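Local coordinates for hypothetical protein PH1570 (Pyrococcus horikoshii, PDB 2HQ4) that is of unknown function but represents the Ph1570 family, folding as a long antiparallel sheet with helices packed against it, at residues E17-N21 / A66-W70; N37-L43 / R139-F143; L111-I115 / Y133-D137. All blocks are in the same frame, centred on the assembly; numbering follows the deposited sequence.

Interaction 1 (E17-N21 / A66-W70)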
ATOM      1  N   GLU A  17       1.724 -13.797  -5.541  1.00 21.15           N
ATOM      2  CA  GLU A  17       1.855 -13.286  -6.907  1.00 22.27           C
ATOM      3  C   GLU A  17       1.997 -11.785  -6.833  1.00 22.75           C
ATOM      4  O   GLU A  17       1.250 -11.117  -6.130  1.00 21.87           O
ATOM      5  CB  GLU A  17       0.613 -13.560  -7.758  1.00 24.19           C
ATOM      6  CG  GLU A  17       0.096 -14.957  -7.771  1.00 29.28           C
ATOM      7  CD  GLU A  17      -1.259 -15.014  -8.465  1.00 34.79           C
ATOM      8  OE1 GLU A  17      -2.332 -14.780  -7.809  1.00 35.90           O
ATOM      9  OE2 GLU A  17      -1.220 -15.234  -9.685  1.00 37.65           O
ATOM     10  N   VAL A  18       2.919 -11.257  -7.625  1.00 22.79           N
ATOM     11  CA  VAL A  18       3.187  -9.841  -7.677  1.00 22.63           C
ATOM     12  C   VAL A  18       2.742  -9.347  -9.076  1.00 22.94           C
ATOM     13  O   VAL A  18       2.937 -10.035 -10.074  1.00 21.92           O
ATOM     14  CB  VAL A  18       4.669  -9.609  -7.446  1.00 22.59           C
ATOM     15  CG1 VAL A  18       5.008  -8.160  -7.614  1.00 26.35           C
ATOM     16  CG2 VAL A  18       5.059 -10.053  -6.004  1.00 24.30           C
ATOM     17  N   PHE A  19       2.144  -8.162  -9.129  1.00 22.39           N
ATOM     18  CA  PHE A  19       1.515  -7.638 -10.352  1.00 21.97           C
ATOM     19  C   PHE A  19       2.099  -6.269 -10.624  1.00 21.88           C
ATOM     20  O   PHE A  19       2.914  -5.775  -9.821  1.00 20.87           O
ATOM     21  CB  PHE A  19      -0.009  -7.598 -10.145  1.00 22.17           C
ATOM     22  CG  PHE A  19      -0.607  -8.939  -9.958  1.00 23.50           C
ATOM     23  CD1 PHE A  19      -0.775  -9.482  -8.693  1.00 22.48           C
ATOM     24  CD2 PHE A  19      -0.974  -9.699 -11.065  1.00 26.02           C
ATOM     25  CE1 PHE A  19      -1.328 -10.712  -8.537  1.00 23.66           C
ATOM     26  CE2 PHE A  19      -1.505 -10.954 -10.918  1.00 25.30           C
ATOM     27  CZ  PHE A  19      -1.695 -11.471  -9.640  1.00 25.34           C
ATOM     28  N   GLU A  20       1.697  -5.595 -11.718  1.00 22.01           N
ATOM     29  CA  GLU A  20       2.357  -4.324 -12.052  1.00 22.59           C
ATOM     30  C   GLU A  20       2.184  -3.292 -10.928  1.00 20.54           C
ATOM     31  O   GLU A  20       3.095  -2.473 -10.618  1.00 20.25           O
ATOM     32  CB  GLU A  20       1.736  -3.691 -13.319  1.00 24.66           C
ATOM     33  CG  GLU A  20       2.183  -4.192 -14.622  1.00 30.11           C
ATOM     34  CD  GLU A  20       3.690  -4.236 -14.773  1.00 31.95           C
ATOM     35  OE1 GLU A  20       4.381  -3.203 -14.664  1.00 33.89           O
ATOM     36  OE2 GLU A  20       4.161  -5.341 -15.042  1.00 35.63           O
ATOM     37  N   ASN A  21       0.989  -3.285 -10.349  1.00 18.16           N
ATOM     38  CA  ASN A  21       0.680  -2.257  -9.336  1.00 17.11           C
ATOM     39  C   ASN A  21       0.095  -2.895  -8.083  1.00 16.62           C
ATOM     40  O   ASN A  21      -0.756  -2.291  -7.413  1.00 15.08           O
ATOM     41  CB  ASN A  21      -0.321  -1.196  -9.889  1.00 16.06           C
ATOM     42  CG  ASN A  21      -1.730  -1.774 -10.078  1.00 16.83           C
ATOM     43  OD1 ASN A  21      -1.909  -2.928 -10.505  1.00 18.47           O
ATOM     44  ND2 ASN A  21      -2.727  -0.986  -9.748  1.00 14.11           N
ATOM     45  N   ALA A  66      10.493 -10.119  -6.271  1.00 24.04           N
ATOM     46  CA  ALA A  66       9.608  -9.001  -6.583  1.00 23.35           C
ATOM     47  C   ALA A  66      10.472  -7.822  -7.063  1.00 23.81           C
ATOM     48  O   ALA A  66      10.069  -7.104  -7.993  1.00 22.93           O
ATOM     49  CB  ALA A  66       8.796  -8.611  -5.330  1.00 22.61           C
ATOM     50  N   LYS A  67      11.647  -7.639  -6.445  1.00 24.35           N
ATOM     51  CA  LYS A  67      12.604  -6.583  -6.877  1.00 26.55           C
ATOM     52  C   LYS A  67      13.079  -6.786  -8.323  1.00 28.23           C
ATOM     53  O   LYS A  67      13.163  -5.824  -9.114  1.00 28.00           O
ATOM     54  CB  LYS A  67      13.813  -6.482  -5.948  1.00 25.97           C
ATOM     55  CG  LYS A  67      13.589  -5.676  -4.647  1.00 25.58           C
ATOM     56  CD  LYS A  67      14.899  -5.420  -3.902  1.00 27.91           C
ATOM     57  CE  LYS A  67      15.604  -6.709  -3.533  1.00 26.79           C
ATOM     58  NZ  LYS A  67      16.875  -6.519  -2.753  1.00 28.12           N
ATOM     59  N   GLU A  68      13.354  -8.036  -8.669  1.00 30.03           N
ATOM     60  CA  GLU A  68      13.742  -8.416 -10.027  1.00 32.57           C
ATOM     61  C   GLU A  68      12.579  -8.138 -10.996  1.00 31.42           C
ATOM     62  O   GLU A  68      12.765  -7.491 -12.039  1.00 30.58           O
ATOM     63  CB  GLU A  68      14.188  -9.896 -10.052  1.00 32.89           C
ATOM     64  CG  GLU A  68      15.293 -10.238 -11.081  1.00 37.73           C
ATOM     65  CD  GLU A  68      15.826 -11.672 -10.917  1.00 39.67           C
ATOM     66  OE1 GLU A  68      15.088 -12.539 -10.350  1.00 47.28           O
ATOM     67  OE2 GLU A  68      17.001 -11.931 -11.328  1.00 47.35           O
ATOM     68  N   PHE A  69      11.372  -8.577 -10.625  1.00 30.15           N
ATOM     69  CA  PHE A  69      10.168  -8.320 -11.407  1.00 28.84           C
ATOM     70  C   PHE A  69       9.926  -6.824 -11.688  1.00 28.91           C
ATOM     71  O   PHE A  69       9.646  -6.444 -12.841  1.00 28.11           O
ATOM     72  CB  PHE A  69       8.944  -8.947 -10.728  1.00 29.30           C
ATOM     73  CG  PHE A  69       7.660  -8.718 -11.471  1.00 30.27           C
ATOM     74  CD1 PHE A  69       7.442  -9.317 -12.701  1.00 30.05           C
ATOM     75  CD2 PHE A  69       6.676  -7.890 -10.940  1.00 30.84           C
ATOM     76  CE1 PHE A  69       6.245  -9.117 -13.409  1.00 33.65           C
ATOM     77  CE2 PHE A  69       5.494  -7.672 -11.627  1.00 32.87           C
ATOM     78  CZ  PHE A  69       5.268  -8.302 -12.873  1.00 32.10           C
ATOM     79  N   TRP A  70      10.038  -5.995 -10.651  1.00 27.13           N
ATOM     80  CA  TRP A  70       9.786  -4.568 -10.787  1.00 28.43           C
ATOM     81  C   TRP A  70      11.020  -3.745 -11.215  1.00 29.14           C
ATOM     82  O   TRP A  70      10.907  -2.533 -11.430  1.00 28.61           O
ATOM     83  CB  TRP A  70       9.233  -4.002  -9.478  1.00 27.64           C
ATOM     84  CG  TRP A  70       7.770  -4.308  -9.250  1.00 26.62           C
ATOM     85  CD1 TRP A  70       6.785  -4.415 -10.192  1.00 27.84           C
ATOM     86  CD2 TRP A  70       7.141  -4.511  -7.989  1.00 25.58           C
ATOM     87  NE1 TRP A  70       5.569  -4.680  -9.588  1.00 26.78           N
ATOM     88  CE2 TRP A  70       5.763  -4.745  -8.235  1.00 25.36           C
ATOM     89  CE3 TRP A  70       7.605  -4.524  -6.671  1.00 26.75           C
ATOM     90  CZ2 TRP A  70       4.842  -4.980  -7.206  1.00 27.11           C
ATOM     91  CZ3 TRP A  70       6.674  -4.771  -5.638  1.00 28.62           C
ATOM     92  CH2 TRP A  70       5.315  -5.006  -5.929  1.00 28.25           C
TER
HETATM   93  O   HOH W   1       7.268  -4.531 -13.914  1.00 59.36           O
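Ala-66 opens the contact methyl against methyl, its CB 4.1 Å from CG2 of Val-18, next to Cys-65, whose disulfide to Cys-12 joins helix 61-70 to strand 10-13. Further along the helix, Phe-69 reaches out with CG anti to its backbone N (chi1 180°), which carries the ring to the strand. There CD2 lies 3.7 Å from Val-18 CG1, while the carbonyl oxygen of Phe-19 meets the ring at its edge, near CE2. The bent side chain of Glu-20 crosses that of Phe-69 at about a right angle, the carboxylate plane 56° from the ring, with OE2 3.8 Å from CZ. Over one face of the Trp-70 indole sits CG1 of Val-18, toward the rim and only 3.2 Å from CZ2, a tight fit. At the edge, NE1 donates to Phe-19 O at 2.9 Å, a somewhat bent bond (140°) with the oxygen close to the indole plane. Leu-43 and Leu-44 of helix 40-55 also touch this indole. A buried N-H thus finds a main-chain acceptor in a largely apolar interface whose outer margin carries the Glu-20 carboxylate, and edge bond and face methyl together fix how the indole is turned.

Interaction 2 (N37-L43 / R139-F143); sequences NDARKVL and RGRLF
Phe-143 and the first turn of helix 40-55 make the tight half of this contact. The far end of the ring, CE1, is 3.7 Å from CB of Ala-39, the N-cap residue, and 4.0 Å from CG1 of Val-42, which crosses it at a slant. CD1 of Leu-43 comes in at the ring's edge, near its plane. Arg-141 continues the packing with the aliphatic part of its chain: CG lies 3.4 Å from the carbonyl oxygen of Asn-37, and CD rests by that of Asp-38. A bend at chi3 (-67°) then turns the guanidinium so that NH1 gives Asp-38 O a weak but straight bond, 3.4 Å long. The group's stronger partner is Asp-137, salt-bridged to NE, and CZ of Phe-143 lies over one guanidinium face. With an alanine here, Asp-137 OD2 would probably be left without its charged mate and a gap opened beside Phe-143 and Val-42.

On the solvent side Asn-37 packs against the 139-140 turn, its N bonded to Gly-140 O at 2.9 Å. Gly-140 turns there with a positive phi (82°), where any CB would be jammed against the preceding carbonyl. Asp-38, also exposed, turns its side chain away and forms an Asx turn, OD1 accepting from Arg-40 N, and its carboxylate is gripped side-on by Arg-40 NE and NH2.

Strand 141-145 runs between strands 30-36 and 134-136, and Leu-142, pointing away, meets helix 94-107, while Leu-43 on helix 40-55 also touches Val-32 and Phe-34 of strand 30-36.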
ATOM      1  N   ASN A  37       0.730   8.036  -7.613  1.00 19.17           N
ATOM      2  CA  ASN A  37       2.196   7.970  -7.632  1.00 20.22           C
ATOM      3  C   ASN A  37       2.745   6.567  -7.268  1.00 20.88           C
ATOM      4  O   ASN A  37       2.041   5.783  -6.660  1.00 19.22           O
ATOM      5  CB  ASN A  37       2.793   9.074  -6.773  1.00 20.05           C
ATOM      6  CG  ASN A  37       2.575  10.488  -7.405  1.00 24.34           C
ATOM      7  OD1 ASN A  37       2.218  11.470  -6.720  1.00 28.32           O
ATOM      8  ND2 ASN A  37       2.773  10.566  -8.710  1.00 23.94           N
ATOM      9  N   ASP A  38       3.988   6.286  -7.663  1.00 20.33           N
ATOM     10  CA  ASP A  38       4.619   4.978  -7.517  1.00 21.06           C
ATOM     11  C   ASP A  38       4.668   4.577  -6.024  1.00 21.56           C
ATOM     12  O   ASP A  38       5.109   5.350  -5.175  1.00 21.92           O
ATOM     13  CB  ASP A  38       6.041   5.068  -8.090  1.00 21.59           C
ATOM     14  CG  ASP A  38       6.735   3.706  -8.222  1.00 24.80           C
ATOM     15  OD1 ASP A  38       6.107   2.645  -8.041  1.00 22.80           O
ATOM     16  OD2 ASP A  38       7.945   3.717  -8.487  1.00 29.67           O
ATOM     17  N   ALA A  39       4.167   3.387  -5.714  1.00 20.95           N
ATOM     18  CA  ALA A  39       4.294   2.865  -4.349  1.00 19.89           C
ATOM     19  C   ALA A  39       4.993   1.515  -4.337  1.00 18.93           C
ATOM     20  O   ALA A  39       4.873   0.762  -3.363  1.00 19.62           O
ATOM     21  CB  ALA A  39       2.929   2.762  -3.695  1.00 18.72           C
ATOM     22  N   ARG A  40       5.735   1.180  -5.390  1.00 19.06           N
ATOM     23  CA  ARG A  40       6.323  -0.177  -5.441  1.00 20.12           C
ATOM     24  C   ARG A  40       7.251  -0.533  -4.279  1.00 19.56           C
ATOM     25  O   ARG A  40       7.261  -1.678  -3.819  1.00 18.00           O
ATOM     26  CB  ARG A  40       6.909  -0.511  -6.816  1.00 19.95           C
ATOM     27  CG  ARG A  40       5.793  -0.885  -7.879  1.00 19.60           C
ATOM     28  CD  ARG A  40       6.299  -0.777  -9.340  1.00 23.73           C
ATOM     29  NE  ARG A  40       7.178   0.391  -9.475  1.00 31.06           N
ATOM     30  CZ  ARG A  40       8.164   0.490 -10.359  1.00 35.29           C
ATOM     31  NH1 ARG A  40       8.391  -0.511 -11.208  1.00 39.09           N
ATOM     32  NH2 ARG A  40       8.929   1.572 -10.377  1.00 36.87           N
ATOM     33  N   LYS A  41       8.020   0.434  -3.784  1.00 19.16           N
ATOM     34  CA  LYS A  41       8.910   0.156  -2.659  1.00 21.29           C
ATOM     35  C   LYS A  41       8.151  -0.085  -1.324  1.00 19.76           C
ATOM     36  O   LYS A  41       8.617  -0.810  -0.461  1.00 18.32           O
ATOM     37  CB  LYS A  41       9.964   1.279  -2.506  1.00 23.25           C
ATOM     38  CG  LYS A  41      11.048   1.300  -3.630  1.00 22.74           C
ATOM     39  CD  LYS A  41      12.136   2.335  -3.265  1.00 26.24           C
ATOM     40  CE  LYS A  41      13.120   2.578  -4.435  1.00 31.86           C
ATOM     41  NZ  LYS A  41      14.165   3.561  -3.984  1.00 34.57           N
ATOM     42  N   VAL A  42       7.011   0.579  -1.139  1.00 18.87           N
ATOM     43  CA  VAL A  42       6.136   0.242   0.001  1.00 17.90           C
ATOM     44  C   VAL A  42       5.677  -1.223  -0.116  1.00 17.70           C
ATOM     45  O   VAL A  42       5.727  -1.991   0.855  1.00 17.17           O
ATOM     46  CB  VAL A  42       4.890   1.198   0.074  1.00 18.45           C
ATOM     47  CG1 VAL A  42       3.964   0.785   1.247  1.00 18.04           C
ATOM     48  CG2 VAL A  42       5.371   2.632   0.229  1.00 17.90           C
ATOM     49  N   LEU A  43       5.291  -1.642  -1.315  1.00 17.13           N
ATOM     50  CA  LEU A  43       4.839  -3.021  -1.492  1.00 17.65           C
ATOM     51  C   LEU A  43       6.000  -4.014  -1.238  1.00 17.06           C
ATOM     52  O   LEU A  43       5.834  -5.063  -0.575  1.00 14.95           O
ATOM     53  CB  LEU A  43       4.195  -3.170  -2.877  1.00 17.66           C
ATOM     54  CG  LEU A  43       2.657  -2.937  -2.922  1.00 18.93           C
ATOM     55  CD1 LEU A  43       2.195  -1.632  -2.281  1.00 22.04           C
ATOM     56  CD2 LEU A  43       2.250  -3.014  -4.360  1.00 22.08           C
ATOM     57  N   ARG A 139       1.458  11.790  -0.331  1.00 20.60           N
ATOM     58  CA  ARG A 139       2.413  11.678  -1.425  1.00 20.45           C
ATOM     59  C   ARG A 139       1.750  11.319  -2.718  1.00 21.06           C
ATOM     60  O   ARG A 139       2.417  11.071  -3.742  1.00 21.37           O
ATOM     61  CB  ARG A 139       3.493  10.659  -1.052  1.00 19.83           C
ATOM     62  CG  ARG A 139       4.422  11.248  -0.057  1.00 17.63           C
ATOM     63  CD  ARG A 139       5.489  10.273   0.466  1.00 20.45           C
ATOM     64  NE  ARG A 139       6.315  11.005   1.419  1.00 21.38           N
ATOM     65  CZ  ARG A 139       7.531  10.627   1.808  1.00 24.33           C
ATOM     66  NH1 ARG A 139       8.066   9.542   1.319  1.00 21.85           N
ATOM     67  NH2 ARG A 139       8.218  11.365   2.651  1.00 22.86           N
ATOM     68  N   GLY A 140       0.426  11.348  -2.696  1.00 19.73           N
ATOM     69  CA  GLY A 140      -0.351  11.136  -3.892  1.00 19.92           C
ATOM     70  C   GLY A 140      -0.596   9.709  -4.334  1.00 20.31           C
ATOM     71  O   GLY A 140      -0.753   9.430  -5.534  1.00 18.96           O
ATOM     72  N   ARG A 141      -0.594   8.801  -3.361  1.00 20.87           N
ATOM     73  CA  ARG A 141      -0.766   7.379  -3.633  1.00 20.39           C
ATOM     74  C   ARG A 141      -2.031   6.924  -2.931  1.00 20.06           C
ATOM     75  O   ARG A 141      -2.288   7.301  -1.757  1.00 20.87           O
ATOM     76  CB  ARG A 141       0.432   6.614  -3.089  1.00 21.35           C
ATOM     77  CG  ARG A 141       1.723   7.198  -3.640  1.00 22.25           C
ATOM     78  CD  ARG A 141       2.897   6.546  -3.057  1.00 23.35           C
ATOM     79  NE  ARG A 141       3.093   6.790  -1.625  1.00 21.44           N
ATOM     80  CZ  ARG A 141       4.218   6.462  -1.033  1.00 26.33           C
ATOM     81  NH1 ARG A 141       5.172   5.927  -1.783  1.00 32.83           N
ATOM     82  NH2 ARG A 141       4.418   6.682   0.251  1.00 27.61           N
ATOM     83  N   LEU A 142      -2.817   6.154  -3.660  1.00 18.20           N
ATOM     84  CA  LEU A 142      -4.028   5.562  -3.144  1.00 18.31           C
ATOM     85  C   LEU A 142      -3.844   4.035  -3.140  1.00 17.86           C
ATOM     86  O   LEU A 142      -3.631   3.398  -4.218  1.00 16.91           O
ATOM     87  CB  LEU A 142      -5.209   5.978  -4.028  1.00 17.56           C
ATOM     88  CG  LEU A 142      -6.514   5.256  -3.663  1.00 21.87           C
ATOM     89  CD1 LEU A 142      -7.162   5.868  -2.360  1.00 19.36           C
ATOM     90  CD2 LEU A 142      -7.423   5.368  -4.832  1.00 22.91           C
ATOM     91  N   PHE A 143      -3.895   3.460  -1.941  1.00 16.84           N
ATOM     92  CA  PHE A 143      -3.799   2.012  -1.766  1.00 17.20           C
ATOM     93  C   PHE A 143      -5.203   1.449  -1.593  1.00 17.37           C
ATOM     94  O   PHE A 143      -6.047   2.092  -0.939  1.00 17.65           O
ATOM     95  CB  PHE A 143      -3.029   1.712  -0.495  1.00 17.13           C
ATOM     96  CG  PHE A 143      -1.617   2.217  -0.503  1.00 18.79           C
ATOM     97  CD1 PHE A 143      -0.556   1.350  -0.875  1.00 17.85           C
ATOM     98  CD2 PHE A 143      -1.335   3.538  -0.112  1.00 18.09           C
ATOM     99  CE1 PHE A 143       0.794   1.825  -0.873  1.00 18.80           C
ATOM    100  CE2 PHE A 143      -0.026   4.029  -0.116  1.00 18.85           C
ATOM    101  CZ  PHE A 143       1.054   3.144  -0.495  1.00 20.26           C
TER

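Interaction 3 (L111-I115 / Y133-D137)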
ATOM      1  N   LEU A 111     -12.399   1.701  -8.376  1.00 30.95           N
ATOM      2  CA  LEU A 111     -13.633   1.625  -7.617  1.00 32.86           C
ATOM      3  C   LEU A 111     -13.925   2.932  -6.885  1.00 32.70           C
ATOM      4  O   LEU A 111     -13.083   3.830  -6.827  1.00 31.65           O
ATOM      5  CB  LEU A 111     -13.620   0.450  -6.621  1.00 34.04           C
ATOM      6  CG  LEU A 111     -12.448   0.168  -5.682  1.00 35.30           C
ATOM      7  CD1 LEU A 111     -12.172   1.337  -4.808  1.00 38.75           C
ATOM      8  CD2 LEU A 111     -12.738  -1.054  -4.806  1.00 35.81           C
ATOM      9  N   GLU A 112     -15.132   3.013  -6.334  1.00 33.23           N
ATOM     10  CA  GLU A 112     -15.568   4.148  -5.545  1.00 35.39           C
ATOM     11  C   GLU A 112     -14.809   4.246  -4.227  1.00 34.51           C
ATOM     12  O   GLU A 112     -14.678   3.274  -3.494  1.00 34.77           O
ATOM     13  CB  GLU A 112     -17.077   4.074  -5.297  1.00 36.24           C
ATOM     14  CG  GLU A 112     -17.672   5.432  -4.964  1.00 41.10           C
ATOM     15  CD  GLU A 112     -19.166   5.369  -4.672  1.00 47.67           C
ATOM     16  OE1 GLU A 112     -19.924   4.847  -5.525  1.00 50.65           O
ATOM     17  OE2 GLU A 112     -19.584   5.871  -3.594  1.00 52.25           O
ATOM     18  N   ILE A 113     -14.259   5.420  -3.985  1.00 34.15           N
ATOM     19  CA  ILE A 113     -13.652   5.780  -2.725  1.00 34.16           C
ATOM     20  C   ILE A 113     -14.450   6.971  -2.201  1.00 35.25           C
ATOM     21  O   ILE A 113     -14.541   8.009  -2.858  1.00 36.58           O
ATOM     22  CB  ILE A 113     -12.200   6.245  -2.919  1.00 33.50           C
ATOM     23  CG1 ILE A 113     -11.400   5.245  -3.774  1.00 33.40           C
ATOM     24  CG2 ILE A 113     -11.534   6.517  -1.574  1.00 31.92           C
ATOM     25  CD1 ILE A 113     -11.106   3.909  -3.098  1.00 29.79           C
ATOM     26  N   LYS A 114     -15.036   6.841  -1.031  1.00 36.05           N
ATOM     27  CA  LYS A 114     -15.649   8.014  -0.447  1.00 37.03           C
ATOM     28  C   LYS A 114     -14.841   8.457   0.746  1.00 35.43           C
ATOM     29  O   LYS A 114     -14.832   7.816   1.790  1.00 34.38           O
ATOM     30  CB  LYS A 114     -17.111   7.759  -0.081  1.00 38.40           C
ATOM     31  CG  LYS A 114     -18.048   7.699  -1.284  1.00 41.53           C
ATOM     32  CD  LYS A 114     -19.494   7.721  -0.803  1.00 47.19           C
ATOM     33  CE  LYS A 114     -20.394   8.452  -1.776  1.00 49.85           C
ATOM     34  NZ  LYS A 114     -21.443   9.232  -1.044  1.00 53.25           N
ATOM     35  N   ILE A 115     -14.150   9.566   0.560  1.00 35.61           N
ATOM     36  CA  ILE A 115     -13.290  10.129   1.594  1.00 35.60           C
ATOM     37  C   ILE A 115     -14.033  10.350   2.918  1.00 35.87           C
ATOM     38  O   ILE A 115     -13.451  10.180   3.977  1.00 34.25           O
ATOM     39  CB  ILE A 115     -12.600  11.422   1.082  1.00 35.94           C
ATOM     40  CG1 ILE A 115     -11.606  11.062  -0.032  1.00 37.88           C
ATOM     41  CG2 ILE A 115     -11.882  12.210   2.225  1.00 35.96           C
ATOM     42  CD1 ILE A 115     -10.428  10.129   0.399  1.00 35.92           C
ATOM     43  N   TYR A 133     -10.968  -0.068   3.460  1.00 19.57           N
ATOM     44  CA  TYR A 133     -10.393  -0.754   2.282  1.00 19.90           C
ATOM     45  C   TYR A 133      -9.438   0.104   1.457  1.00 17.85           C
ATOM     46  O   TYR A 133      -9.056  -0.297   0.370  1.00 16.75           O
ATOM     47  CB  TYR A 133     -11.491  -1.292   1.350  1.00 20.64           C
ATOM     48  CG  TYR A 133     -12.324  -0.203   0.713  1.00 23.04           C
ATOM     49  CD1 TYR A 133     -12.120   0.162  -0.622  1.00 24.15           C
ATOM     50  CD2 TYR A 133     -13.345   0.455   1.447  1.00 24.55           C
ATOM     51  CE1 TYR A 133     -12.890   1.156  -1.226  1.00 26.55           C
ATOM     52  CE2 TYR A 133     -14.115   1.486   0.856  1.00 25.33           C
ATOM     53  CZ  TYR A 133     -13.890   1.819  -0.470  1.00 24.63           C
ATOM     54  OH  TYR A 133     -14.630   2.811  -1.083  1.00 26.50           O
ATOM     55  N   PHE A 134      -9.081   1.271   1.966  1.00 17.96           N
ATOM     56  CA  PHE A 134      -8.198   2.175   1.243  1.00 17.39           C
ATOM     57  C   PHE A 134      -7.426   3.119   2.143  1.00 17.07           C
ATOM     58  O   PHE A 134      -7.808   3.379   3.296  1.00 18.17           O
ATOM     59  CB  PHE A 134      -8.999   3.022   0.229  1.00 17.62           C
ATOM     60  CG  PHE A 134      -9.944   3.988   0.878  1.00 18.86           C
ATOM     61  CD1 PHE A 134      -9.548   5.303   1.171  1.00 22.70           C
ATOM     62  CD2 PHE A 134     -11.233   3.589   1.207  1.00 21.84           C
ATOM     63  CE1 PHE A 134     -10.440   6.209   1.763  1.00 23.64           C
ATOM     64  CE2 PHE A 134     -12.140   4.498   1.826  1.00 20.06           C
ATOM     65  CZ  PHE A 134     -11.745   5.786   2.084  1.00 22.36           C
ATOM     66  N   ILE A 135      -6.330   3.645   1.589  1.00 16.20           N
ATOM     67  CA  ILE A 135      -5.578   4.748   2.168  1.00 16.46           C
ATOM     68  C   ILE A 135      -5.196   5.749   1.080  1.00 17.24           C
ATOM     69  O   ILE A 135      -4.717   5.358  -0.008  1.00 15.86           O
ATOM     70  CB  ILE A 135      -4.278   4.277   2.837  1.00 17.47           C
ATOM     71  CG1 ILE A 135      -4.581   3.476   4.110  1.00 15.41           C
ATOM     72  CG2 ILE A 135      -3.295   5.497   3.164  1.00 14.83           C
ATOM     73  CD1 ILE A 135      -3.318   2.744   4.567  1.00 14.77           C
ATOM     74  N   LEU A 136      -5.453   7.029   1.349  1.00 16.48           N
ATOM     75  CA  LEU A 136      -4.955   8.073   0.463  1.00 18.07           C
ATOM     76  C   LEU A 136      -3.877   8.777   1.261  1.00 17.23           C
ATOM     77  O   LEU A 136      -4.168   9.311   2.335  1.00 17.62           O
ATOM     78  CB  LEU A 136      -6.071   9.086   0.120  1.00 18.41           C
ATOM     79  CG  LEU A 136      -5.587  10.345  -0.663  1.00 19.31           C
ATOM     80  CD1 LEU A 136      -5.026   9.951  -2.024  1.00 20.32           C
ATOM     81  CD2 LEU A 136      -6.730  11.355  -0.856  1.00 19.35           C
ATOM     82  N   ASP A 137      -2.642   8.775   0.774  1.00 19.07           N
ATOM     83  CA  ASP A 137      -1.557   9.446   1.495  1.00 19.58           C
ATOM     84  C   ASP A 137      -1.199  10.787   0.845  1.00 20.20           C
ATOM     85  O   ASP A 137      -1.583  11.049  -0.286  1.00 20.15           O
ATOM     86  CB  ASP A 137      -0.336   8.514   1.712  1.00 21.24           C
ATOM     87  CG  ASP A 137       0.525   8.321   0.449  1.00 22.12           C
ATOM     88  OD1 ASP A 137       0.576   9.206  -0.438  1.00 23.22           O
ATOM     89  OD2 ASP A 137       1.199   7.279   0.382  1.00 23.57           O
TER
HETATM   90  O   HOH W   2     -15.825   4.339   0.336  1.00 44.02           O
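Ile-113 lays its CG2 methyl squarely over the ring of Phe-134, a CH-pi contact with the carbon 3.5 Å from the ring centroid and only 12° off the normal. With CG1 beside the backbone N (chi1 -50°) and CG2 anti to it, one branch covers Phe-134 and the other reaches Tyr-133, where CD1 ends 3.8 Å from CE1. Tyr-133 is turned differently: it offers its edge to the loop and one face to its neighbour, with CD2 of Phe-134 standing above the centre of the phenol ring. At that edge lie Leu-111 CD1, 3.7 Å from CE1, and the carbonyl oxygen of Glu-112, which accepts from Tyr-133 OH; the bond is modelled at 2.5 Å, so short that its exact length is doubtful. Farther along, Ile-115 comes at about a right angle to both Phe-134 and Leu-136, its CD1 4.1 Å from Leu-136 CD2. Gln-101 of helix 94-107 bonds to Ile-113 O and Ile-115 N, tying the loop to that helix. The chemistry is divided: the Ile-113 methyl on the phenylalanine face and the Ile-115 methyl beside Phe-134 and Leu-136 carry the buried part, while the phenol hydroxyl appears to tie the partly exposed end to a main-chain oxygen.

In the fold
The three contacts follow one antiparallel sheet across the fold. Interactions 1 and 2 have centres about 14 Å apart and touch where the consecutive helices 40-55 and 61-70 adjoin; their segments alternate along the chain. Interactions 2 and 3, with centres about 13 Å apart, share the neighbouring strands 141-145 and 134-136, with a probable hydrogen bond from Phe-143 N to Ile-135 O, and both segments of interaction 3 fall between those of interaction 2. Interactions 1 and 3 have centres about 23 Å apart, on opposite sides of the chain's centre, and do not touch. Interaction 2 therefore sits centrally, joining the N-terminal strands and helices to the C-terminal half.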